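PDB 3B2Y: metallopeptidase containing co-catalytic metalloactive site from Shewanella denitrificans OS217, which probably acts as a zinc-dependent hydrolase of the M14 metallocarboxypeptidase family, with nickel occupying the metal site in this crystal. Local coordinates for residues Y181-T186 and S229-L234. Residues are numbered along the deposited sequence; the frame is centred on the assembly and turned at random.
Sequences YSFEPT and SFEAFL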
ATOM      1  N   TYR A 181       4.698   3.070   9.862  1.00 25.87           N
ATOM      2  CA  TYR A 181       5.414   4.328   9.659  1.00 29.11           C
ATOM      3  C   TYR A 181       4.396   5.440   9.487  1.00 32.25           C
ATOM      4  O   TYR A 181       3.434   5.265   8.773  1.00 27.85           O
ATOM      5  CB  TYR A 181       6.193   4.284   8.353  1.00 28.77           C
ATOM      6  CG  TYR A 181       7.338   3.331   8.291  1.00 33.27           C
ATOM      7  CD1 TYR A 181       7.160   2.008   7.896  1.00 36.03           C
ATOM      8  CD2 TYR A 181       8.611   3.764   8.567  1.00 34.21           C
ATOM      9  CE1 TYR A 181       8.218   1.158   7.806  1.00 40.77           C
ATOM     10  CE2 TYR A 181       9.682   2.934   8.460  1.00 40.15           C
ATOM     11  CZ  TYR A 181       9.500   1.635   8.089  1.00 34.69           C
ATOM     12  OH  TYR A 181      10.617   0.810   8.023  1.00 45.96           O
ATOM     13  N   SER A 182       4.610   6.606  10.055  1.00 29.22           N
ATOM     14  CA  SER A 182       3.655   7.690   9.844  1.00 31.36           C
ATOM     15  C   SER A 182       4.343   9.048   9.655  1.00 28.13           C
ATOM     16  O   SER A 182       5.440   9.261  10.137  1.00 30.47           O
ATOM     17  CB  SER A 182       2.637   7.738  11.004  1.00 31.41           C
ATOM     18  OG  SER A 182       3.126   8.464  12.068  1.00 45.90           O
ATOM     19  N   PHE A 183       3.650   9.952   8.968  1.00 25.49           N
ATOM     20  CA  PHE A 183       4.091  11.335   8.698  1.00 22.96           C
ATOM     21  C   PHE A 183       2.886  12.250   8.961  1.00 26.50           C
ATOM     22  O   PHE A 183       1.821  12.076   8.378  1.00 27.78           O
ATOM     23  CB  PHE A 183       4.580  11.496   7.249  1.00 33.59           C
ATOM     24  CG  PHE A 183       5.623  10.459   6.802  1.00 28.81           C
ATOM     25  CD1 PHE A 183       5.251   9.141   6.514  1.00 28.55           C
ATOM     26  CD2 PHE A 183       6.933  10.800   6.686  1.00 36.50           C
ATOM     27  CE1 PHE A 183       6.187   8.210   6.110  1.00 34.94           C
ATOM     28  CE2 PHE A 183       7.851   9.876   6.295  1.00 32.67           C
ATOM     29  CZ  PHE A 183       7.469   8.584   5.999  1.00 37.33           C
ATOM     30  N   GLU A 184       3.051  13.188   9.889  1.00 27.71           N
ATOM     31  CA  GLU A 184       2.088  14.266  10.126  1.00 31.30           C
ATOM     32  C   GLU A 184       2.874  15.552  10.288  1.00 31.26           C
ATOM     33  O   GLU A 184       4.029  15.518  10.751  1.00 32.07           O
ATOM     34  CB  GLU A 184       1.256  14.034  11.404  1.00 33.84           C
ATOM     35  CG  GLU A 184       0.561  12.656  11.434  1.00 30.11           C
ATOM     36  CD  GLU A 184      -0.479  12.527  12.540  1.00 36.44           C
ATOM     37  OE1 GLU A 184      -1.158  13.527  12.863  1.00 48.12           O
ATOM     38  OE2 GLU A 184      -0.617  11.418  13.099  1.00 41.18           O
ATOM     39  N   PRO A 185       2.253  16.700   9.969  1.00 32.40           N
ATOM     40  CA  PRO A 185       2.926  17.987  10.173  1.00 33.55           C
ATOM     41  C   PRO A 185       2.784  18.472  11.621  1.00 36.50           C
ATOM     42  O   PRO A 185       2.254  19.546  11.865  1.00 42.25           O
ATOM     43  CB  PRO A 185       2.189  18.910   9.197  1.00 32.85           C
ATOM     44  CG  PRO A 185       0.777  18.408   9.246  1.00 35.09           C
ATOM     45  CD  PRO A 185       0.908  16.884   9.409  1.00 31.81           C
ATOM     46  N   THR A 186       3.280  17.674  12.557  1.00 34.28           N
ATOM     47  CA  THR A 186       3.176  17.927  13.981  1.00 37.99           C
ATOM     48  C   THR A 186       4.431  17.325  14.601  1.00 37.26           C
ATOM     49  O   THR A 186       5.114  16.519  13.947  1.00 36.90           O
ATOM     50  CB  THR A 186       1.878  17.276  14.611  1.00 36.74           C
ATOM     51  OG1 THR A 186       1.901  15.852  14.460  1.00 43.49           O
ATOM     52  CG2 THR A 186       0.606  17.822  13.966  1.00 40.75           C
ATOM     53  N   SER A 229      11.494   6.751  -0.276  1.00 27.86           N
ATOM     54  CA  SER A 229      10.342   5.934  -0.560  1.00 30.37           C
ATOM     55  C   SER A 229       9.284   6.776  -1.272  1.00 26.43           C
ATOM     56  O   SER A 229       9.312   8.029  -1.266  1.00 27.04           O
ATOM     57  CB  SER A 229       9.752   5.417   0.746  1.00 30.84           C
ATOM     58  OG  SER A 229       9.239   6.506   1.505  1.00 31.05           O
ATOM     59  N   PHE A 230       8.337   6.081  -1.869  1.00 31.75           N
ATOM     60  CA  PHE A 230       7.234   6.703  -2.583  1.00 31.40           C
ATOM     61  C   PHE A 230       6.421   7.597  -1.629  1.00 30.38           C
ATOM     62  O   PHE A 230       6.142   8.732  -1.917  1.00 33.04           O
ATOM     63  CB  PHE A 230       6.336   5.575  -3.078  1.00 34.59           C
ATOM     64  CG  PHE A 230       5.104   6.012  -3.827  1.00 31.43           C
ATOM     65  CD1 PHE A 230       5.215   6.644  -5.017  1.00 31.79           C
ATOM     66  CD2 PHE A 230       3.832   5.647  -3.373  1.00 34.76           C
ATOM     67  CE1 PHE A 230       4.051   7.023  -5.763  1.00 33.54           C
ATOM     68  CE2 PHE A 230       2.668   5.960  -4.105  1.00 32.22           C
ATOM     69  CZ  PHE A 230       2.789   6.653  -5.321  1.00 34.49           C
ATOM     70  N   GLU A 231       6.118   7.061  -0.459  1.00 31.58           N
ATOM     71  CA  GLU A 231       5.326   7.782   0.552  1.00 30.72           C
ATOM     72  C   GLU A 231       6.053   9.039   1.053  1.00 27.96           C
ATOM     73  O   GLU A 231       5.426  10.070   1.247  1.00 28.73           O
ATOM     74  CB  GLU A 231       4.866   6.808   1.665  1.00 38.90           C
ATOM     75  CG  GLU A 231       5.985   6.055   2.406  1.00 45.84           C
ATOM     76  CD  GLU A 231       6.444   4.731   1.761  1.00 48.64           C
ATOM     77  OE1 GLU A 231       6.261   4.495   0.546  1.00 40.17           O
ATOM     78  OE2 GLU A 231       7.034   3.924   2.509  1.00 59.23           O
ATOM     79  N   ALA A 232       7.341   8.988   1.313  1.00 25.53           N
ATOM     80  CA  ALA A 232       8.045  10.208   1.771  1.00 28.36           C
ATOM     81  C   ALA A 232       8.062  11.258   0.673  1.00 29.21           C
ATOM     82  O   ALA A 232       7.949  12.466   0.945  1.00 28.89           O
ATOM     83  CB  ALA A 232       9.475   9.904   2.256  1.00 31.03           C
ATOM     84  N   PHE A 233       8.286  10.807  -0.548  1.00 31.91           N
ATOM     85  CA  PHE A 233       8.168  11.637  -1.768  1.00 31.70           C
ATOM     86  C   PHE A 233       6.815  12.381  -1.833  1.00 29.87           C
ATOM     87  O   PHE A 233       6.755  13.593  -2.037  1.00 27.42           O
ATOM     88  CB  PHE A 233       8.327  10.779  -3.050  1.00 33.71           C
ATOM     89  CG  PHE A 233       8.041  11.534  -4.295  1.00 27.31           C
ATOM     90  CD1 PHE A 233       8.966  12.468  -4.763  1.00 36.42           C
ATOM     91  CD2 PHE A 233       6.821  11.378  -5.007  1.00 31.72           C
ATOM     92  CE1 PHE A 233       8.687  13.228  -5.920  1.00 37.77           C
ATOM     93  CE2 PHE A 233       6.538  12.142  -6.158  1.00 28.87           C
ATOM     94  CZ  PHE A 233       7.497  13.040  -6.638  1.00 37.44           C
ATOM     95  N   LEU A 234       5.728  11.657  -1.652  1.00 24.36           N
ATOM     96  CA  LEU A 234       4.428  12.302  -1.718  1.00 23.89           C
ATOM     97  C   LEU A 234       4.237  13.329  -0.546  1.00 24.58           C
ATOM     98  O   LEU A 234       3.612  14.329  -0.734  1.00 24.51           O
ATOM     99  CB  LEU A 234       3.303  11.319  -1.811  1.00 27.26           C
ATOM    100  CG  LEU A 234       3.288  10.302  -2.918  1.00 26.74           C
ATOM    101  CD1 LEU A 234       2.204   9.312  -2.643  1.00 35.18           C
ATOM    102  CD2 LEU A 234       3.045  11.063  -4.175  1.00 26.67           C
TER
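The ring of Phe183 meets helix 230-236 obliquely: CE1 lies 4.3 Å from CG of Glu231, and CE2 lies 4.4 Å from CB of Ala232. The setting is the mixed beta-sheet of the alpha/beta M14 peptidase fold, in which strand 179-183 runs between strands 242-248 and 221-223, the helix packs against the sheet, and Phe226 adds an edge-to-face ring contact to the Phe183 phenyl group. Within the helix, CD1 of Leu234, one turn on from Phe230, sits 3.7 Å above the plane of the Phe230 ring, displaced toward its rim.

No hydrogen bond crosses between 181-186 and 229-234. The contact is loose, buried van der Waals packing, 107 Å² in all, made by three residues. From Glu231 it is the aliphatic CG that faces the phenyl ring; the chain bends back at CG (chi2 -87°), bringing OE1 near its own backbone N, and the carboxylate is turned away from the phenyl ring. The Glu231 side chain lies about 7 Å from the bound nickel ion and about 7 Å from the side chain of Glu246, the predicted proton donor/acceptor, and it also touches Cys244.

The helix start is fixed locally. Ser229 is the N-cap, and its hydroxyl is also hydrogen-bonded to Asp227 OD1. The cap itself is a nearly straight bond, Ala232 N to Ser229 OG at 3.1 Å, with an angle of 162° at the hydrogen.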